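Uncharacterized protein (Escherichia coli O157:H7, PDB 4R29) binds S-adenosylmethionine and probably methylates a zinc-finger cysteine of the host proteins TAB2 and TAB3, thereby blocking NF-kappa-B activation. Local coordinates at residues A[55-59]-A[60-64]; A[99-103]-A[104-108]; A[112-116]-A[117-121]; A[207-210]-A[211-215]. The protein carries 1 engineered substitution. All coordinates share one frame; numbering follows the deposited sequence.

Contact 1. Residues A[55-59]-A[60-64]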
loop_
_atom_site.group_PDB
_atom_site.type_symbol
_atom_site.label_atom_id
_atom_site.label_comp_id
_atom_site.label_asym_id
_atom_site.label_seq_id
_atom_site.Cartn_x
_atom_site.Cartn_y
_atom_site.Cartn_z
ATOM N N ALA A 55 17.242 -3.147 17.772
ATOM C CA ALA A 55 16.657 -4.472 17.936
ATOM C C ALA A 55 17.231 -5.458 16.924
ATOM O O ALA A 55 17.672 -5.067 15.842
ATOM C CB ALA A 55 15.143 -4.402 17.811
ATOM N N GLU A 56 17.223 -6.738 17.281
ATOM C CA GLU A 56 17.738 -7.776 16.410
ATOM C C GLU A 56 16.661 -8.146 15.399
ATOM O O GLU A 56 15.488 -8.246 15.752
ATOM C CB GLU A 56 18.090 -9.021 17.230
ATOM C CG GLU A 56 19.425 -9.654 16.885
ATOM C CD GLU A 56 20.594 -8.860 17.432
ATOM O OE1 GLU A 56 21.094 -9.225 18.520
ATOM O OE2 GLU A 56 21.006 -7.873 16.776
ATOM N N LEU A 57 17.053 -8.347 14.145
ATOM C CA LEU A 57 16.148 -8.937 13.172
ATOM C C LEU A 57 16.181 -10.444 13.354
ATOM O O LEU A 57 17.248 -11.052 13.315
ATOM C CB LEU A 57 16.569 -8.588 11.744
ATOM C CG LEU A 57 16.707 -7.109 11.385
ATOM C CD1 LEU A 57 17.051 -6.992 9.913
ATOM C CD2 LEU A 57 15.437 -6.309 11.717
ATOM N N LYS A 58 15.019 -11.051 13.560
ATOM C CA LYS A 58 14.949 -12.504 13.669
ATOM C C LYS A 58 15.467 -13.176 12.403
ATOM O O LYS A 58 15.174 -12.744 11.280
ATOM C CB LYS A 58 13.521 -12.949 13.980
ATOM C CG LYS A 58 12.977 -12.296 15.230
ATOM C CD LYS A 58 11.665 -12.901 15.679
ATOM C CE LYS A 58 11.179 -12.207 16.942
ATOM N NZ LYS A 58 10.015 -12.913 17.533
ATOM N N GLN A 59 16.252 -14.231 12.589
ATOM C CA GLN A 59 16.869 -14.922 11.465
ATOM C C GLN A 59 15.857 -15.710 10.644
ATOM O O GLN A 59 15.966 -15.770 9.421
ATOM C CB GLN A 59 18.013 -15.827 11.931
ATOM C CG GLN A 59 19.351 -15.106 12.068
ATOM C CD GLN A 59 20.042 -14.871 10.723
ATOM O OE1 GLN A 59 19.996 -15.725 9.827
ATOM N NE2 GLN A 59 20.689 -13.710 10.579
ATOM N N GLU A 60 14.869 -16.305 11.300
ATOM C CA GLU A 60 13.873 -17.068 10.559
ATOM C C GLU A 60 12.714 -16.199 10.073
ATOM O O GLU A 60 12.396 -16.192 8.880
ATOM C CB GLU A 60 13.342 -18.246 11.376
ATOM C CG GLU A 60 12.246 -19.024 10.658
ATOM C CD GLU A 60 12.695 -19.525 9.289
ATOM O OE1 GLU A 60 13.900 -19.393 8.973
ATOM O OE2 GLU A 60 11.851 -20.051 8.531
ATOM N N GLU A 61 12.096 -15.471 11.003
ATOM C CA GLU A 61 10.916 -14.651 10.715
ATOM C C GLU A 61 11.191 -13.426 9.827
ATOM O O GLU A 61 10.351 -13.044 9.014
ATOM C CB GLU A 61 10.216 -14.216 12.014
ATOM C CG GLU A 61 9.513 -15.342 12.784
ATOM C CD GLU A 61 10.483 -16.270 13.510
ATOM O OE1 GLU A 61 11.620 -15.841 13.834
ATOM O OE2 GLU A 61 10.104 -17.434 13.751
ATOM N N PHE A 62 12.343 -12.794 9.983
ATOM C CA PHE A 62 12.681 -11.715 9.062
ATOM C C PHE A 62 13.626 -12.149 7.932
ATOM O O PHE A 62 13.213 -12.243 6.775
ATOM C CB PHE A 62 13.261 -10.503 9.785
ATOM C CG PHE A 62 13.463 -9.314 8.883
ATOM C CD1 PHE A 62 12.424 -8.427 8.644
ATOM C CD2 PHE A 62 14.681 -9.100 8.249
ATOM C CE1 PHE A 62 12.603 -7.335 7.811
ATOM C CE2 PHE A 62 14.861 -8.011 7.410
ATOM C CZ PHE A 62 13.821 -7.128 7.194
ATOM N N VAL A 63 14.886 -12.406 8.275
ATOM C CA VAL A 63 15.920 -12.700 7.280
ATOM C C VAL A 63 15.531 -13.836 6.333
ATOM O O VAL A 63 15.505 -13.651 5.120
ATOM C CB VAL A 63 17.276 -13.025 7.938
ATOM C CG1 VAL A 63 18.288 -13.455 6.877
ATOM C CG2 VAL A 63 17.798 -11.824 8.719
ATOM N N ASN A 64 15.217 -15.007 6.880
ATOM C CA ASN A 64 14.897 -16.150 6.029
ATOM C C ASN A 64 13.540 -16.033 5.340
ATOM O O ASN A 64 13.354 -16.533 4.224
ATOM C CB ASN A 64 14.988 -17.470 6.803
ATOM C CG ASN A 64 16.391 -17.754 7.313
ATOM O OD1 ASN A 64 16.566 -18.460 8.308
ATOM N ND2 ASN A 64 17.397 -17.190 6.642
#
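L57 carries its CG beside the backbone N (chi1 -56°) while F62 swings its ring anti to the backbone N (chi1 -173°), and these two torsions bring leucine and ring together at the strand-to-helix junction where helix 59-76 starts with K58 as N-cap. The touching branch is CD1 of L57, which meets CE2 of F62 at 3.5 Å in an oblique approach to the ring. H123 packs edge-to-face with the same F62 ring.

The helix opens with a wide, pi-type turn, as its i+5 to i bonds show: V63 N to K58 O at 3.0 Å, nearly straight (163° at the hydrogen), and N64 N to Q59 O at 2.8 Å. K58 O also accepts F62 N, an additional i+4 donor, at 3.1 Å from above the carbonyl plane.

Strand 56-57 pairs antiparallel with strand 47-48, and the two bracket residues 49-52, which by similarity contact TAB2, TAB3 and ZRANB3. On the exposed flank, the side chains of Q59 and V63 run side by side, NE2 of Q59 being 3.9 Å from CG2 of V63. K58 and E61 form no ion pair here: K58 NZ bonds to K44 O and stays 5.0 Å from E61 OE1. That carboxylate oxygen instead touches the aliphatic part of the lysine, with E61 OE1 3.5 Å from K58 CB.

Contact 2. Residues A[99-103]-A[104-108]. With SAM (S-adenosylmethionine), chain E.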
loop_
_atom_site.group_PDB
_atom_site.type_symbol
_atom_site.label_atom_id
_atom_site.label_comp_id
_atom_site.label_asym_id
_atom_site.label_seq_id
_atom_site.Cartn_x
_atom_site.Cartn_y
_atom_site.Cartn_z
ATOM N N TRP A 99 0.367 -6.106 -4.696
ATOM C CA TRP A 99 1.693 -5.885 -5.298
ATOM C C TRP A 99 2.069 -6.893 -6.397
ATOM O O TRP A 99 2.872 -6.590 -7.273
ATOM C CB TRP A 99 2.807 -5.763 -4.245
ATOM C CG TRP A 99 2.875 -6.870 -3.236
ATOM C CD1 TRP A 99 2.455 -6.827 -1.940
ATOM C CD2 TRP A 99 3.414 -8.180 -3.435
ATOM N NE1 TRP A 99 2.687 -8.031 -1.322
ATOM C CE2 TRP A 99 3.280 -8.880 -2.214
ATOM C CE3 TRP A 99 3.986 -8.835 -4.528
ATOM C CZ2 TRP A 99 3.699 -10.202 -2.054
ATOM C CZ3 TRP A 99 4.410 -10.151 -4.365
ATOM C CH2 TRP A 99 4.260 -10.820 -3.138
ATOM N N LEU A 100 1.470 -8.073 -6.358
ATOM C CA LEU A 100 1.723 -9.085 -7.375
ATOM C C LEU A 100 1.313 -8.585 -8.765
ATOM O O LEU A 100 2.037 -8.779 -9.732
ATOM C CB LEU A 100 0.989 -10.388 -7.038
ATOM C CG LEU A 100 1.337 -11.539 -7.997
ATOM C CD1 LEU A 100 2.854 -11.783 -8.026
ATOM C CD2 LEU A 100 0.596 -12.840 -7.643
ATOM N N THR A 101 0.146 -7.950 -8.854
ATOM C CA THR A 101 -0.341 -7.403 -10.113
ATOM C C THR A 101 0.579 -6.280 -10.617
ATOM O O THR A 101 0.598 -5.955 -11.799
ATOM C CB THR A 101 -1.789 -6.844 -9.962
ATOM O OG1 THR A 101 -1.844 -5.985 -8.819
ATOM C CG2 THR A 101 -2.814 -7.962 -9.787
ATOM N N VAL A 102 1.331 -5.666 -9.716
ATOM C CA VAL A 102 2.233 -4.622 -10.151
ATOM C C VAL A 102 3.581 -5.216 -10.597
ATOM O O VAL A 102 4.076 -4.875 -11.671
ATOM C CB VAL A 102 2.418 -3.535 -9.070
ATOM C CG1 VAL A 102 3.447 -2.528 -9.508
ATOM C CG2 VAL A 102 1.074 -2.859 -8.764
ATOM N N ILE A 103 4.155 -6.114 -9.791
ATOM C CA ILE A 103 5.463 -6.683 -10.119
ATOM C C ILE A 103 5.412 -7.606 -11.345
ATOM O O ILE A 103 6.395 -7.742 -12.064
ATOM C CB ILE A 103 6.163 -7.366 -8.915
ATOM C CG1 ILE A 103 5.594 -8.761 -8.624
ATOM C CG2 ILE A 103 6.136 -6.459 -7.663
ATOM C CD1 ILE A 103 6.407 -9.527 -7.564
ATOM N N SER A 104 4.256 -8.196 -11.608
ATOM C CA SER A 104 4.094 -9.019 -12.800
ATOM C C SER A 104 3.784 -8.147 -14.019
ATOM O O SER A 104 3.588 -8.650 -15.119
ATOM C CB SER A 104 2.967 -10.030 -12.592
ATOM O OG SER A 104 1.704 -9.372 -12.495
ATOM N N GLY A 105 3.699 -6.839 -13.810
ATOM C CA GLY A 105 3.462 -5.905 -14.898
ATOM C C GLY A 105 2.026 -5.775 -15.402
ATOM O O GLY A 105 1.789 -5.154 -16.439
ATOM N N LYS A 106 1.062 -6.340 -14.686
ATOM C CA LYS A 106 -0.341 -6.245 -15.107
ATOM C C LYS A 106 -0.873 -4.816 -15.034
ATOM O O LYS A 106 -1.753 -4.436 -15.804
ATOM C CB LYS A 106 -1.241 -7.117 -14.241
ATOM C CG LYS A 106 -1.214 -8.589 -14.547
ATOM C CD LYS A 106 -2.406 -9.247 -13.878
ATOM C CE LYS A 106 -2.240 -10.722 -13.830
ATOM N NZ LYS A 106 -0.857 -11.024 -13.334
ATOM N N ARG A 107 -0.358 -4.036 -14.091
ATOM C CA ARG A 107 -0.810 -2.658 -13.922
ATOM C C ARG A 107 0.317 -1.817 -13.332
ATOM O O ARG A 107 1.272 -2.356 -12.775
ATOM C CB ARG A 107 -2.078 -2.587 -13.032
ATOM C CG ARG A 107 -1.894 -3.139 -11.625
ATOM C CD ARG A 107 -3.140 -2.937 -10.747
ATOM N NE ARG A 107 -2.881 -3.376 -9.382
ATOM C CZ ARG A 107 -3.539 -2.959 -8.298
ATOM N NH1 ARG A 107 -4.538 -2.073 -8.398
ATOM N NH2 ARG A 107 -3.200 -3.440 -7.110
ATOM N N PRO A 108 0.207 -0.489 -13.455
ATOM C CA PRO A 108 1.287 0.391 -12.999
ATOM C C PRO A 108 1.329 0.706 -11.483
ATOM O O PRO A 108 2.386 1.089 -10.997
ATOM C CB PRO A 108 1.062 1.670 -13.829
ATOM C CG PRO A 108 -0.406 1.683 -14.090
ATOM C CD PRO A 108 -0.776 0.226 -14.290
HETATM N N SAM E . -5.272 -3.147 -2.545
HETATM C CA SAM E . -6.063 -2.469 -3.573
HETATM C C SAM E . -5.280 -2.308 -4.871
HETATM O O SAM E . -5.889 -2.128 -5.931
HETATM O OXT SAM E . -4.037 -2.327 -4.869
HETATM C CB SAM E . -6.528 -1.086 -3.130
HETATM C CG SAM E . -7.624 -1.094 -2.076
HETATM S SD SAM E . -8.525 0.484 -1.943
HETATM C CE SAM E . -9.678 -0.055 -0.654
HETATM C "C5'" SAM E . -9.638 0.315 -3.360
HETATM C "C4'" SAM E . -10.496 1.567 -3.516
HETATM O "O4'" SAM E . -10.971 1.671 -4.847
HETATM C "C3'" SAM E . -11.717 1.548 -2.601
HETATM O "O3'" SAM E . -11.459 2.207 -1.376
HETATM C "C2'" SAM E . -12.776 2.260 -3.415
HETATM O "O2'" SAM E . -12.725 3.607 -3.043
HETATM C "C1'" SAM E . -12.304 2.155 -4.863
HETATM N N9 SAM E . -13.059 1.177 -5.671
HETATM C C8 SAM E . -13.670 1.429 -6.870
HETATM N N7 SAM E . -14.224 0.294 -7.333
HETATM C C5 SAM E . -13.968 -0.690 -6.443
HETATM C C6 SAM E . -14.302 -2.036 -6.429
HETATM N N6 SAM E . -15.006 -2.560 -7.427
HETATM N N1 SAM E . -13.899 -2.817 -5.371
HETATM C C2 SAM E . -13.158 -2.264 -4.341
HETATM N N3 SAM E . -12.825 -0.924 -4.361
HETATM C C4 SAM E . -13.223 -0.148 -5.399
#
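T101 and R107 meet at the C-terminal end of helix 95-103, which closes in a Schellman motif with G105 at positive phi (79°). This buried flank is the tight part. The T101 hydroxyl is turned between backbone N and carbonyl carbon (chi1 50°), which sets OG1 to accept R107 NE at 2.9 Å, somewhat tilted from the guanidinium plane, plus a weak bond from NH2. The R107 chain runs extended from CG to NE, and the edge of its guanidinium carrying NH1 and NH2 grips the S-adenosylmethionine carboxylate with two bonds: R107 NH1 to O at 2.8 Å and R107 NH2 to OXT at 2.6 Å. With F202 O and S98 O as further acceptors, the group is fixed on several sides, in keeping with the experimental role of R107 in cofactor binding. V102 CG2 comes obliquely to the guanidinium, 4.0 Å from R107 NE. T101 O takes R107 N at 3.1 Å, drawing the chain back to the helix.

The other flank, toward solvent, is looser. K106 is exposed, and its NZ makes a weak bond to S104 OG, while L100 and S104 are partly exposed. Even so, one carbonyl there is held twice: L100 O accepts both N and OG of S104. These two donors reach the carbonyl oxygen from opposite faces of its plane, the OG lying 2.8 Å from L100 O.

Contact 3. Residues A[112-116]-A[117-121]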
loop_
_atom_site.group_PDB
_atom_site.type_symbol
_atom_site.label_atom_id
_atom_site.label_comp_id
_atom_site.label_asym_id
_atom_site.label_seq_id
_atom_site.Cartn_x
_atom_site.Cartn_y
_atom_site.Cartn_z
ATOM N N PHE A 112 -1.509 -1.082 -0.550
ATOM C CA PHE A 112 -1.853 -2.047 0.489
ATOM C C PHE A 112 -1.377 -1.516 1.843
ATOM O O PHE A 112 -0.855 -0.421 1.918
ATOM C CB PHE A 112 -1.289 -3.443 0.163
ATOM C CG PHE A 112 0.223 -3.505 0.069
ATOM C CD1 PHE A 112 0.882 -3.181 -1.123
ATOM C CD2 PHE A 112 0.988 -3.918 1.163
ATOM C CE1 PHE A 112 2.272 -3.259 -1.223
ATOM C CE2 PHE A 112 2.386 -4.000 1.076
ATOM C CZ PHE A 112 3.026 -3.661 -0.122
ATOM N N SER A 113 -1.550 -2.286 2.907
ATOM C CA SER A 113 -1.185 -1.830 4.247
ATOM C C SER A 113 -0.298 -2.830 4.945
ATOM O O SER A 113 -0.366 -4.031 4.684
ATOM C CB SER A 113 -2.445 -1.638 5.095
ATOM O OG SER A 113 -3.107 -0.460 4.688
ATOM N N VAL A 114 0.536 -2.343 5.847
ATOM C CA VAL A 114 1.307 -3.251 6.680
ATOM C C VAL A 114 1.104 -2.878 8.143
ATOM O O VAL A 114 0.935 -1.704 8.463
ATOM C CB VAL A 114 2.809 -3.263 6.300
ATOM C CG1 VAL A 114 2.990 -3.798 4.894
ATOM C CG2 VAL A 114 3.411 -1.866 6.421
ATOM N N ASP A 115 1.100 -3.882 9.016
ATOM C CA ASP A 115 0.977 -3.637 10.457
ATOM C C ASP A 115 2.352 -3.454 11.115
ATOM O O ASP A 115 2.453 -3.301 12.336
ATOM C CB ASP A 115 0.162 -4.746 11.161
ATOM C CG ASP A 115 0.797 -6.124 11.035
ATOM O OD1 ASP A 115 2.034 -6.210 10.852
ATOM O OD2 ASP A 115 0.054 -7.129 11.125
ATOM N N SER A 116 3.396 -3.464 10.286
ATOM C CA SER A 116 4.768 -3.301 10.748
ATOM C C SER A 116 5.720 -2.922 9.621
ATOM O O SER A 116 5.756 -3.574 8.573
ATOM C CB SER A 116 5.260 -4.586 11.402
ATOM O OG SER A 116 6.658 -4.514 11.617
ATOM N N LEU A 117 6.506 -1.873 9.844
ATOM C CA LEU A 117 7.529 -1.476 8.883
ATOM C C LEU A 117 8.636 -2.535 8.733
ATOM O O LEU A 117 9.557 -2.353 7.945
ATOM C CB LEU A 117 8.112 -0.106 9.230
ATOM C CG LEU A 117 7.186 1.090 8.975
ATOM C CD1 LEU A 117 7.840 2.420 9.390
ATOM C CD2 LEU A 117 6.723 1.120 7.512
ATOM N N TYR A 118 8.523 -3.640 9.478
ATOM C CA TYR A 118 9.447 -4.780 9.363
ATOM C C TYR A 118 8.858 -5.945 8.584
ATOM O O TYR A 118 9.457 -7.023 8.502
ATOM C CB TYR A 118 9.954 -5.236 10.741
ATOM C CG TYR A 118 10.803 -4.168 11.377
ATOM C CD1 TYR A 118 12.159 -4.072 11.088
ATOM C CD2 TYR A 118 10.236 -3.208 12.213
ATOM C CE1 TYR A 118 12.931 -3.075 11.640
ATOM C CE2 TYR A 118 11.005 -2.201 12.766
ATOM C CZ TYR A 118 12.352 -2.139 12.476
ATOM O OH TYR A 118 13.127 -1.145 13.027
ATOM N N ASN A 119 7.691 -5.711 7.998
ATOM C CA ASN A 119 7.100 -6.682 7.104
ATOM C C ASN A 119 8.113 -7.130 6.055
ATOM O O ASN A 119 8.626 -6.303 5.309
ATOM C CB ASN A 119 5.871 -6.091 6.420
ATOM C CG ASN A 119 5.116 -7.117 5.613
ATOM O OD1 ASN A 119 4.325 -7.894 6.158
ATOM N ND2 ASN A 119 5.356 -7.134 4.308
ATOM N N PRO A 120 8.409 -8.445 6.008
ATOM C CA PRO A 120 9.343 -9.047 5.053
ATOM C C PRO A 120 8.988 -8.812 3.583
ATOM O O PRO A 120 9.894 -8.537 2.808
ATOM C CB PRO A 120 9.273 -10.536 5.399
ATOM C CG PRO A 120 8.970 -10.539 6.847
ATOM C CD PRO A 120 8.004 -9.407 7.044
ATOM N N ASP A 121 7.713 -8.924 3.210
ATOM C CA ASP A 121 7.288 -8.677 1.831
ATOM C C ASP A 121 7.618 -7.249 1.406
ATOM O O ASP A 121 8.050 -7.004 0.291
ATOM C CB ASP A 121 5.775 -8.884 1.687
ATOM C CG ASP A 121 5.393 -10.333 1.576
ATOM O OD1 ASP A 121 6.285 -11.198 1.638
ATOM O OD2 ASP A 121 4.191 -10.612 1.423
#
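S116 and N119 are joined by the backbone bond that closes a type I turn: N119 N donates a hydrogen bond to S116 O, 2.9 Å away, with an N-H...O angle of 160°, and it arrives from above the carbonyl plane. CB of N119 packs against the same oxygen, 3.3 Å from S116 O. Farther back along the strand, CG1 of V114 rests 4.0 Å from that CB of N119, the two side chains meeting at a slant.

The S116 hydroxyl forms the other side of the first shell. With its OG anti to the backbone N (chi1 169°), S116 OG lies in the plane of the Y118 ring at its edge, 3.9 Å from Y118 CD2. Its proximity to Y118 N is doubtful because that atom is crowded in the model. In the second shell, D43 OD1 bonds to S116 OG and V114 pairs through its backbone with Y145, which positions these two residues. L117 and Y118 both touch Y34.

N119 is the N-cap of helix 120-125, so the chain goes from the end of strand 109-114 to the helix within a few residues. This is a tight strand-turn-helix connection inside the Rossmann-like fold.

Contact 4. Residues A[207-210]-A[211-215]; sequences GEID and SYMKY. With SAM (S-adenosylmethionine), chain E.
Helix 206-219 forms one wall of the S-adenosylmethionine pocket, at the adenine end, through E208, I209 and Y212. Y212, with CG anti to the backbone N (chi1 -177°), lays one ring face over the adenine: SAM C4 sits 3.7 Å above the ring plane, over its centre, and Y212 CG approaches SAM C5 to 3.5 Å. Farther out, the hydroxyl end passes the ribose, OH of Y212 being 3.7 Å from SAM C2'.

E208 contributes its backbone. E208 O accepts Y212 N at 3.0 Å, the ordinary helical bond, and also receives a weak bond from SAM N6 at 3.0 Å with an N-H...O angle of 128°. The same carbonyl thus serves both the helix and the adenine amino group. The E208 carboxylate turns elsewhere, to R89 N and S88 OG. One residue on, I209 O accepts M213 N at 2.9 Å, and CG of M213 lies 3.3 Å from that oxygen.

Helix 186-201 packs along this one: M213 touches M192, A195 and R196, while Y212 OH bonds to E191, a residue that itself bonds the cofactor, and D210 pairs with R196 in a salt bridge.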
loop_
_atom_site.group_PDB
_atom_site.type_symbol
_atom_site.label_atom_id
_atom_site.label_comp_id
_atom_site.label_asym_id
_atom_site.label_seq_id
_atom_site.Cartn_x
_atom_site.Cartn_y
_atom_site.Cartn_z
ATOM N N GLY A 207 -16.775 -2.226 -15.401
ATOM C CA GLY A 207 -17.923 -2.906 -14.829
ATOM C C GLY A 207 -17.860 -3.080 -13.321
ATOM O O GLY A 207 -18.862 -2.900 -12.617
ATOM N N GLU A 208 -16.691 -3.439 -12.805
ATOM C CA GLU A 208 -16.544 -3.595 -11.361
ATOM C C GLU A 208 -16.642 -2.262 -10.626
ATOM O O GLU A 208 -17.150 -2.198 -9.508
ATOM C CB GLU A 208 -15.229 -4.282 -11.036
ATOM C CG GLU A 208 -15.153 -5.704 -11.590
ATOM C CD GLU A 208 -13.828 -6.346 -11.292
ATOM O OE1 GLU A 208 -12.821 -5.602 -11.280
ATOM O OE2 GLU A 208 -13.797 -7.578 -11.066
ATOM N N ILE A 209 -16.173 -1.203 -11.269
ATOM C CA ILE A 209 -16.264 0.133 -10.699
ATOM C C ILE A 209 -17.729 0.615 -10.634
ATOM O O ILE A 209 -18.169 1.160 -9.610
ATOM C CB ILE A 209 -15.394 1.143 -11.479
ATOM C CG1 ILE A 209 -13.918 0.691 -11.527
ATOM C CG2 ILE A 209 -15.535 2.533 -10.881
ATOM C CD1 ILE A 209 -13.042 1.513 -12.527
ATOM N N ASP A 210 -18.481 0.408 -11.716
ATOM C CA ASP A 210 -19.909 0.735 -11.712
ATOM C C ASP A 210 -20.588 -0.002 -10.585
ATOM O O ASP A 210 -21.335 0.572 -9.801
ATOM C CB ASP A 210 -20.589 0.326 -13.010
ATOM C CG ASP A 210 -20.200 1.196 -14.169
ATOM O OD1 ASP A 210 -19.753 2.336 -13.946
ATOM O OD2 ASP A 210 -20.352 0.732 -15.315
ATOM N N SER A 211 -20.329 -1.291 -10.509
ATOM C CA SER A 211 -20.950 -2.098 -9.487
ATOM C C SER A 211 -20.605 -1.583 -8.073
ATOM O O SER A 211 -21.430 -1.655 -7.166
ATOM C CB SER A 211 -20.565 -3.561 -9.691
ATOM O OG SER A 211 -20.948 -4.339 -8.579
ATOM N N TYR A 212 -19.398 -1.044 -7.888
ATOM C CA TYR A 212 -19.027 -0.514 -6.573
ATOM C C TYR A 212 -19.742 0.814 -6.273
ATOM O O TYR A 212 -20.167 1.049 -5.152
ATOM C CB TYR A 212 -17.508 -0.369 -6.432
ATOM C CG TYR A 212 -17.044 0.110 -5.072
ATOM C CD1 TYR A 212 -16.781 -0.783 -4.041
ATOM C CD2 TYR A 212 -16.865 1.457 -4.821
ATOM C CE1 TYR A 212 -16.340 -0.337 -2.792
ATOM C CE2 TYR A 212 -16.424 1.910 -3.590
ATOM C CZ TYR A 212 -16.161 1.014 -2.586
ATOM O OH TYR A 212 -15.733 1.488 -1.373
ATOM N N MET A 213 -19.880 1.667 -7.284
ATOM C CA MET A 213 -20.597 2.922 -7.123
ATOM C C MET A 213 -22.058 2.651 -6.791
ATOM O O MET A 213 -22.641 3.363 -5.991
ATOM C CB MET A 213 -20.485 3.797 -8.376
ATOM C CG MET A 213 -19.057 4.226 -8.715
ATOM S SD MET A 213 -18.112 4.721 -7.255
ATOM C CE MET A 213 -18.855 6.317 -6.869
ATOM N N LYS A 214 -22.641 1.611 -7.383
ATOM C CA LYS A 214 -24.017 1.236 -7.041
ATOM C C LYS A 214 -24.154 0.745 -5.596
ATOM O O LYS A 214 -25.126 1.086 -4.913
ATOM C CB LYS A 214 -24.605 0.214 -8.019
ATOM C CG LYS A 214 -25.890 -0.434 -7.499
ATOM C CD LYS A 214 -27.082 -0.286 -8.468
ATOM C CE LYS A 214 -27.726 1.126 -8.463
ATOM N NZ LYS A 214 -28.615 1.423 -7.287
ATOM N N TYR A 215 -23.181 -0.039 -5.131
ATOM C CA TYR A 215 -23.114 -0.422 -3.724
ATOM C C TYR A 215 -23.003 0.799 -2.775
ATOM O O TYR A 215 -23.711 0.878 -1.761
ATOM C CB TYR A 215 -21.952 -1.389 -3.504
ATOM C CG TYR A 215 -21.508 -1.517 -2.062
ATOM C CD1 TYR A 215 -22.112 -2.432 -1.186
ATOM C CD2 TYR A 215 -20.481 -0.728 -1.576
ATOM C CE1 TYR A 215 -21.692 -2.530 0.144
ATOM C CE2 TYR A 215 -20.059 -0.812 -0.262
ATOM C CZ TYR A 215 -20.657 -1.702 0.591
ATOM O OH TYR A 215 -20.185 -1.740 1.888
HETATM N N SAM E . -5.272 -3.147 -2.545
HETATM C CA SAM E . -6.063 -2.469 -3.573
HETATM C C SAM E . -5.280 -2.308 -4.871
HETATM O O SAM E . -5.889 -2.128 -5.931
HETATM O OXT SAM E . -4.037 -2.327 -4.869
HETATM C CB SAM E . -6.528 -1.086 -3.130
HETATM C CG SAM E . -7.624 -1.094 -2.076
HETATM S SD SAM E . -8.525 0.484 -1.943
HETATM C CE SAM E . -9.678 -0.055 -0.654
HETATM C "C5'" SAM E . -9.638 0.315 -3.360
HETATM C "C4'" SAM E . -10.496 1.567 -3.516
HETATM O "O4'" SAM E . -10.971 1.671 -4.847
HETATM C "C3'" SAM E . -11.717 1.548 -2.601
HETATM O "O3'" SAM E . -11.459 2.207 -1.376
HETATM C "C2'" SAM E . -12.776 2.260 -3.415
HETATM O "O2'" SAM E . -12.725 3.607 -3.043
HETATM C "C1'" SAM E . -12.304 2.155 -4.863
HETATM N N9 SAM E . -13.059 1.177 -5.671
HETATM C C8 SAM E . -13.670 1.429 -6.870
HETATM N N7 SAM E . -14.224 0.294 -7.333
HETATM C C5 SAM E . -13.968 -0.690 -6.443
HETATM C C6 SAM E . -14.302 -2.036 -6.429
HETATM N N6 SAM E . -15.006 -2.560 -7.427
HETATM N N1 SAM E . -13.899 -2.817 -5.371
HETATM C C2 SAM E . -13.158 -2.264 -4.341
HETATM N N3 SAM E . -12.825 -0.924 -4.361
HETATM C C4 SAM E . -13.223 -0.148 -5.399
#

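In the fold
Contacts 2 and 4 hold opposite ends of one cofactor, the carboxylate at R107 and the adenine at Y212. Their nearest atoms are about 9 Å apart and the two do not touch, so S-adenosylmethionine spans the gap. The V114 side chain of contact 3 is about 11 Å from the ligand, although F112 at the start of its segment comes much nearer. Contact 3 joins contact 2 directly: W99 CD1 meets F112 CE1 at 3.6 Å, within an edge-to-face pair. On its far side contact 3 packs against contact 1, where F62 CE1 lies 3.2 Å from Y118 O. Contacts 1 and 4, with centres about 42 Å apart, lie on opposite sides of the chain's centre.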